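Lactamase_B domain-containing protein (Bacillus lehensis G1, PDB 7EV5) is a zinc-binding protein of the metallo-beta-lactamase fold, probably a hydrolase with both B3-type beta-lactamase and glyoxalase II activity. Local coordinates at residues A[1-9]-A[13-25]. Sequence-based numbering, arbitrary orientation.
Sequences MFKQIPLGP and NAYVLYNDDKEAV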
ATOM      1  N   MET A   1      13.355   5.726  -8.909  1.00 19.25           N
ATOM      2  CA  MET A   1      12.614   6.937  -8.578  1.00 19.47           C
ATOM      3  C   MET A   1      11.667   6.725  -7.395  1.00 14.39           C
ATOM      4  O   MET A   1      10.690   7.442  -7.240  1.00 13.53           O
ATOM      5  CB  MET A   1      11.835   7.444  -9.797  1.00 22.62           C
ATOM      6  CG  MET A   1      12.715   7.807 -10.991  1.00 20.10           C
ATOM      7  SD  MET A   1      13.919   9.097 -10.623  1.00 24.47           S
ATOM      8  CE  MET A   1      12.849  10.523 -10.449  1.00 24.91           C
ATOM      9  N   PHE A   2      11.956   5.737  -6.556  1.00 13.42           N
ATOM     10  CA  PHE A   2      11.186   5.561  -5.336  1.00 12.07           C
ATOM     11  C   PHE A   2      12.097   5.038  -4.242  1.00 13.17           C
ATOM     12  O   PHE A   2      13.171   4.483  -4.505  1.00 13.88           O
ATOM     13  CB  PHE A   2       9.965   4.633  -5.517  1.00 14.70           C
ATOM     14  CG  PHE A   2      10.314   3.176  -5.638  1.00 13.19           C
ATOM     15  CD1 PHE A   2      10.322   2.353  -4.521  1.00 18.23           C
ATOM     16  CD2 PHE A   2      10.606   2.623  -6.874  1.00 16.84           C
ATOM     17  CE1 PHE A   2      10.644   1.006  -4.629  1.00 18.02           C
ATOM     18  CE2 PHE A   2      10.925   1.276  -6.989  1.00 19.17           C
ATOM     19  CZ  PHE A   2      10.942   0.469  -5.867  1.00 17.77           C
ATOM     20  N   LYS A   3      11.649   5.222  -3.003  1.00 12.31           N
ATOM     21  CA  LYS A   3      12.324   4.670  -1.839  1.00 12.40           C
ATOM     22  C   LYS A   3      11.379   3.771  -1.055  1.00 10.61           C
ATOM     23  O   LYS A   3      10.224   4.136  -0.806  1.00 11.85           O
ATOM     24  CB  LYS A   3      12.883   5.759  -0.924  1.00 13.66           C
ATOM     25  CG  LYS A   3      13.842   5.178   0.106  1.00 16.36           C
ATOM     26  CD  LYS A   3      14.593   6.226   0.900  1.00 24.24           C
ATOM     27  CE  LYS A   3      15.842   5.606   1.527  1.00 25.16           C
ATOM     28  NZ  LYS A   3      16.336   6.398   2.687  1.00 33.07           N
ATOM     29  N   GLN A   4      11.889   2.608  -0.672  1.00 12.24           N
ATOM     30  CA  GLN A   4      11.245   1.717   0.281  1.00 12.68           C
ATOM     31  C   GLN A   4      11.670   2.130   1.683  1.00 12.83           C
ATOM     32  O   GLN A   4      12.873   2.196   1.978  1.00 14.29           O
ATOM     33  CB  GLN A   4      11.697   0.288   0.001  1.00 13.47           C
ATOM     34  CG  GLN A   4      11.108  -0.772   0.921  1.00 14.55           C
ATOM     35  CD  GLN A   4      11.646  -2.140   0.586  1.00 19.42           C
ATOM     36  OE1 GLN A   4      12.854  -2.334   0.516  1.00 23.44           O
ATOM     37  NE2 GLN A   4      10.756  -3.085   0.336  1.00 16.13           N
ATOM     38  N   ILE A   5      10.692   2.413   2.539  1.00 11.34           N
ATOM     39  CA  ILE A   5      10.945   2.929   3.886  1.00 13.31           C
ATOM     40  C   ILE A   5      10.193   2.077   4.900  1.00 12.26           C
ATOM     41  O   ILE A   5       9.004   2.321   5.158  1.00 12.04           O
ATOM     42  CB  ILE A   5      10.569   4.418   3.989  1.00 13.82           C
ATOM     43  CG1 ILE A   5      11.276   5.226   2.890  1.00 13.37           C
ATOM     44  CG2 ILE A   5      10.920   4.964   5.368  1.00 15.10           C
ATOM     45  CD1 ILE A   5      10.953   6.709   2.870  1.00 17.02           C
ATOM     46  N   PRO A   6      10.831   1.071   5.501  1.00 12.28           N
ATOM     47  CA  PRO A   6      10.156   0.308   6.555  1.00 11.22           C
ATOM     48  C   PRO A   6       9.946   1.185   7.778  1.00 13.79           C
ATOM     49  O   PRO A   6      10.834   1.946   8.167  1.00 15.97           O
ATOM     50  CB  PRO A   6      11.141  -0.830   6.860  1.00 14.06           C
ATOM     51  CG  PRO A   6      12.057  -0.886   5.691  1.00 22.33           C
ATOM     52  CD  PRO A   6      12.138   0.499   5.141  1.00 15.21           C
ATOM     53  N   LEU A   7       8.752   1.094   8.377  1.00 11.48           N
ATOM     54  CA  LEU A   7       8.372   1.989   9.462  1.00 14.24           C
ATOM     55  C   LEU A   7       7.626   1.246  10.559  1.00 16.15           C
ATOM     56  O   LEU A   7       6.824   0.352  10.285  1.00 13.20           O
ATOM     57  CB  LEU A   7       7.453   3.108   8.961  1.00 14.23           C
ATOM     58  CG  LEU A   7       8.047   4.127   7.988  1.00 13.42           C
ATOM     59  CD1 LEU A   7       6.930   4.937   7.351  1.00 13.62           C
ATOM     60  CD2 LEU A   7       9.038   5.049   8.686  1.00 14.70           C
ATOM     61  N   GLY A   8       7.871   1.655  11.804  1.00 16.94           N
ATOM     62  CA  GLY A   8       7.152   1.136  12.940  1.00 16.23           C
ATOM     63  C   GLY A   8       7.697  -0.192  13.420  1.00 14.06           C
ATOM     64  O   GLY A   8       8.558  -0.805  12.782  1.00 15.55           O
ATOM     65  N   PRO A   9       7.203  -0.666  14.565  1.00 16.53           N
ATOM     66  CA  PRO A   9       7.652  -1.977  15.053  1.00 17.93           C
ATOM     67  C   PRO A   9       7.396  -3.108  14.073  1.00 18.14           C
ATOM     68  O   PRO A   9       8.206  -4.039  13.995  1.00 19.83           O
ATOM     69  CB  PRO A   9       6.872  -2.160  16.364  1.00 26.08           C
ATOM     70  CG  PRO A   9       5.719  -1.211  16.264  1.00 26.66           C
ATOM     71  CD  PRO A   9       6.228  -0.044  15.476  1.00 17.09           C
ATOM     72  N   ASN A  13       6.491  -1.642   4.946  1.00  9.61           N
ATOM     73  CA  ASN A  13       7.132  -0.779   3.955  1.00  9.86           C
ATOM     74  C   ASN A  13       6.175   0.330   3.540  1.00 12.72           C
ATOM     75  O   ASN A  13       5.169   0.072   2.871  1.00 11.50           O
ATOM     76  CB  ASN A  13       7.499  -1.583   2.713  1.00 10.66           C
ATOM     77  CG  ASN A  13       8.549  -2.627   2.977  1.00 10.73           C
ATOM     78  OD1 ASN A  13       9.536  -2.359   3.657  1.00 12.88           O
ATOM     79  ND2 ASN A  13       8.358  -3.818   2.430  1.00 12.52           N
ATOM     80  N   ALA A  14       6.486   1.563   3.918  1.00 11.09           N
ATOM     81  CA  ALA A  14       5.959   2.690   3.168  1.00  9.71           C
ATOM     82  C   ALA A  14       6.788   2.853   1.905  1.00 10.63           C
ATOM     83  O   ALA A  14       7.896   2.328   1.790  1.00 10.47           O
ATOM     84  CB  ALA A  14       6.066   3.977   3.988  1.00  9.37           C
ATOM     85  N   TYR A  15       6.251   3.596   0.949  1.00  8.47           N
ATOM     86  CA  TYR A  15       7.001   3.935  -0.254  1.00  8.26           C
ATOM     87  C   TYR A  15       6.834   5.412  -0.544  1.00  8.62           C
ATOM     88  O   TYR A  15       5.750   5.970  -0.366  1.00 10.21           O
ATOM     89  CB  TYR A  15       6.554   3.112  -1.483  1.00  9.76           C
ATOM     90  CG  TYR A  15       6.895   1.667  -1.303  1.00  9.26           C
ATOM     91  CD1 TYR A  15       8.161   1.194  -1.606  1.00 10.14           C
ATOM     92  CD2 TYR A  15       5.972   0.780  -0.775  1.00  8.88           C
ATOM     93  CE1 TYR A  15       8.491  -0.122  -1.403  1.00 10.60           C
ATOM     94  CE2 TYR A  15       6.300  -0.542  -0.553  1.00  8.11           C
ATOM     95  CZ  TYR A  15       7.561  -0.994  -0.882  1.00 10.57           C
ATOM     96  OH  TYR A  15       7.917  -2.316  -0.672  1.00 11.13           O
ATOM     97  N   VAL A  16       7.909   6.051  -0.991  1.00  9.20           N
ATOM     98  CA  VAL A  16       7.815   7.394  -1.541  1.00  9.62           C
ATOM     99  C   VAL A  16       8.268   7.333  -2.988  1.00 11.79           C
ATOM    100  O   VAL A  16       9.428   7.004  -3.266  1.00 12.02           O
ATOM    101  CB  VAL A  16       8.635   8.422  -0.750  1.00 11.64           C
ATOM    102  CG1 VAL A  16       8.468   9.786  -1.403  1.00 12.22           C
ATOM    103  CG2 VAL A  16       8.182   8.470   0.702  1.00 11.14           C
ATOM    104  N   LEU A  17       7.346   7.616  -3.905  1.00 10.55           N
ATOM    105  CA  LEU A  17       7.629   7.725  -5.330  1.00 11.66           C
ATOM    106  C   LEU A  17       7.792   9.200  -5.662  1.00 12.45           C
ATOM    107  O   LEU A  17       6.995  10.026  -5.216  1.00 12.46           O
ATOM    108  CB  LEU A  17       6.450   7.148  -6.119  1.00 11.65           C
ATOM    109  CG  LEU A  17       6.504   7.209  -7.654  1.00 11.49           C
ATOM    110  CD1 LEU A  17       7.605   6.317  -8.232  1.00 13.96           C
ATOM    111  CD2 LEU A  17       5.133   6.835  -8.232  1.00 12.43           C
ATOM    112  N   TYR A  18       8.825   9.541  -6.429  1.00 12.77           N
ATOM    113  CA  TYR A  18       9.112  10.942  -6.697  1.00 14.02           C
ATOM    114  C   TYR A  18       9.507  11.121  -8.156  1.00 15.39           C
ATOM    115  O   TYR A  18       9.709  10.155  -8.897  1.00 16.46           O
ATOM    116  CB  TYR A  18      10.192  11.490  -5.750  1.00 14.02           C
ATOM    117  CG  TYR A  18      11.435  10.633  -5.692  1.00 16.47           C
ATOM    118  CD1 TYR A  18      12.425  10.757  -6.656  1.00 18.18           C
ATOM    119  CD2 TYR A  18      11.616   9.692  -4.684  1.00 17.06           C
ATOM    120  CE1 TYR A  18      13.558   9.974  -6.624  1.00 24.78           C
ATOM    121  CE2 TYR A  18      12.745   8.905  -4.645  1.00 17.72           C
ATOM    122  CZ  TYR A  18      13.715   9.054  -5.616  1.00 24.54           C
ATOM    123  OH  TYR A  18      14.850   8.277  -5.586  1.00 29.14           O
ATOM    124  N   ASN A  19       9.587  12.389  -8.568  1.00 17.59           N
ATOM    125  CA  ASN A  19      10.009  12.783  -9.907  1.00 18.90           C
ATOM    126  C   ASN A  19      11.161  13.777  -9.794  1.00 22.22           C
ATOM    127  O   ASN A  19      11.572  14.165  -8.696  1.00 22.82           O
ATOM    128  CB  ASN A  19       8.840  13.327 -10.751  1.00 19.88           C
ATOM    129  CG  ASN A  19       8.211  14.601 -10.175  1.00 20.68           C
ATOM    130  OD1 ASN A  19       8.814  15.316  -9.374  1.00 21.66           O
ATOM    131  ND2 ASN A  19       6.986  14.895 -10.609  1.00 17.44           N
ATOM    132  N   ASP A  20      11.675  14.208 -10.951  1.00 25.87           N
ATOM    133  CA  ASP A  20      12.815  15.118 -10.953  1.00 28.05           C
ATOM    134  C   ASP A  20      12.459  16.503 -10.429  1.00 28.23           C
ATOM    135  O   ASP A  20      13.349  17.213  -9.944  1.00 31.19           O
ATOM    136  CB  ASP A  20      13.447  15.192 -12.344  1.00 30.09           C
ATOM    137  CG  ASP A  20      14.179  13.916 -12.719  1.00 40.98           C
ATOM    138  OD1 ASP A  20      14.370  13.053 -11.836  1.00 47.51           O
ATOM    139  OD2 ASP A  20      14.574  13.776 -13.895  1.00 51.65           O
ATOM    140  N   ASP A  21      11.186  16.893 -10.496  1.00 22.10           N
ATOM    141  CA  ASP A  21      10.702  18.148  -9.929  1.00 25.72           C
ATOM    142  C   ASP A  21      10.511  18.088  -8.417  1.00 21.52           C
ATOM    143  O   ASP A  21       9.959  19.037  -7.846  1.00 21.58           O
ATOM    144  CB  ASP A  21       9.383  18.569 -10.587  1.00 26.49           C
ATOM    145  CG  ASP A  21       9.554  18.977 -12.038  1.00 36.41           C
ATOM    146  OD1 ASP A  21       8.547  18.969 -12.781  1.00 36.81           O
ATOM    147  OD2 ASP A  21      10.691  19.306 -12.431  1.00 39.15           O
ATOM    148  N   LYS A  22      10.934  16.997  -7.775  1.00 21.70           N
ATOM    149  CA  LYS A  22      10.880  16.810  -6.326  1.00 22.10           C
ATOM    150  C   LYS A  22       9.459  16.758  -5.770  1.00 19.91           C
ATOM    151  O   LYS A  22       9.239  17.040  -4.588  1.00 21.58           O
ATOM    152  CB  LYS A  22      11.775  17.798  -5.563  1.00 21.47           C
ATOM    153  CG  LYS A  22      13.263  17.571  -5.810  1.00 27.59           C
ATOM    154  CD  LYS A  22      14.025  17.441  -4.497  1.00 29.74           C
ATOM    155  CE  LYS A  22      15.446  16.948  -4.720  1.00 29.79           C
ATOM    156  NZ  LYS A  22      15.820  15.862  -3.763  1.00 27.58           N
ATOM    157  N   GLU A  23       8.490  16.387  -6.595  1.00 16.73           N
ATOM    158  CA  GLU A  23       7.152  16.076  -6.124  1.00 17.26           C
ATOM    159  C   GLU A  23       7.082  14.596  -5.792  1.00 16.04           C
ATOM    160  O   GLU A  23       7.857  13.787  -6.310  1.00 16.54           O
ATOM    161  CB  GLU A  23       6.127  16.398  -7.202  1.00 20.53           C
ATOM    162  CG  GLU A  23       6.111  17.860  -7.593  1.00 19.85           C
ATOM    163  CD  GLU A  23       5.340  18.100  -8.875  1.00 27.13           C
ATOM    164  OE1 GLU A  23       5.480  17.299  -9.826  1.00 24.62           O
ATOM    165  OE2 GLU A  23       4.582  19.092  -8.925  1.00 32.30           O
ATOM    166  N   ALA A  24       6.142  14.237  -4.919  1.00 14.61           N
ATOM    167  CA  ALA A  24       6.162  12.879  -4.399  1.00 14.60           C
ATOM    168  C   ALA A  24       4.762  12.355  -4.114  1.00 12.60           C
ATOM    169  O   ALA A  24       3.833  13.114  -3.824  1.00 14.38           O
ATOM    170  CB  ALA A  24       6.992  12.800  -3.119  1.00 13.95           C
ATOM    171  N   VAL A  25       4.651  11.030  -4.158  1.00 11.63           N
ATOM    172  CA  VAL A  25       3.457  10.286  -3.764  1.00 11.46           C
ATOM    173  C   VAL A  25       3.870   9.327  -2.653  1.00 10.77           C
ATOM    174  O   VAL A  25       4.887   8.635  -2.776  1.00 11.14           O
ATOM    175  CB  VAL A  25       2.858   9.520  -4.965  1.00 11.26           C
ATOM    176  CG1 VAL A  25       1.585   8.774  -4.572  1.00 11.98           C
ATOM    177  CG2 VAL A  25       2.548  10.485  -6.097  1.00 14.23           C
TER
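With its CG set anti to the backbone N (chi1 180°) and the chain extended beyond it, Gln4 runs alongside the ring of Tyr15, which points the same way. Gln4 CB lies 3.5 Å from Tyr15 CE1, and Gln4 NE2 donates to Tyr15 OH over 3.1 Å, a bent bond with the hydroxyl tilted out of the amide plane. That hydroxyl is also hydrogen-bonded to the Ser189 carbonyl, so the buried oxygen has partners in two parts of the fold. Tyr18 CG sits between its own N and carbonyl carbon (chi1 51°), which lays one ring face over the first peptide: Met1 O sits 3.4 Å above the ring plane, over its centre, while accepting a nearly straight bond from Tyr18 N. Met1 crosses Tyr18 at about a right angle, its SD 5.2 Å from the ring centroid in an oblique Met-aromatic contact, with CE 3.8 Å from Tyr18 CD1. The Phe2 ring comes obliquely against Tyr15 (CD1 to CD1 3.8 Å), on the same face of the sheet as Leu17. On the other face Ile5 CD1 meets Val16 CG2 at 3.9 Å, and helix 33-42 covers both through Trp39. Reciprocal backbone bonds pair Lys3 with Val16 and Ile5 with Ala14. Near the turn, Asn13 OD1 lies 3.6 Å from Pro6 CG, and Asn13 ND2 donates to the carbonyls of Ser189 and Gly192, residues on either side of the zinc ligand His191 in the sequence. This is an antiparallel beta hairpin at the border of one sheet of the αβ/βα metallo-beta-lactamase sandwich, its turn end reaching toward the dinuclear zinc site.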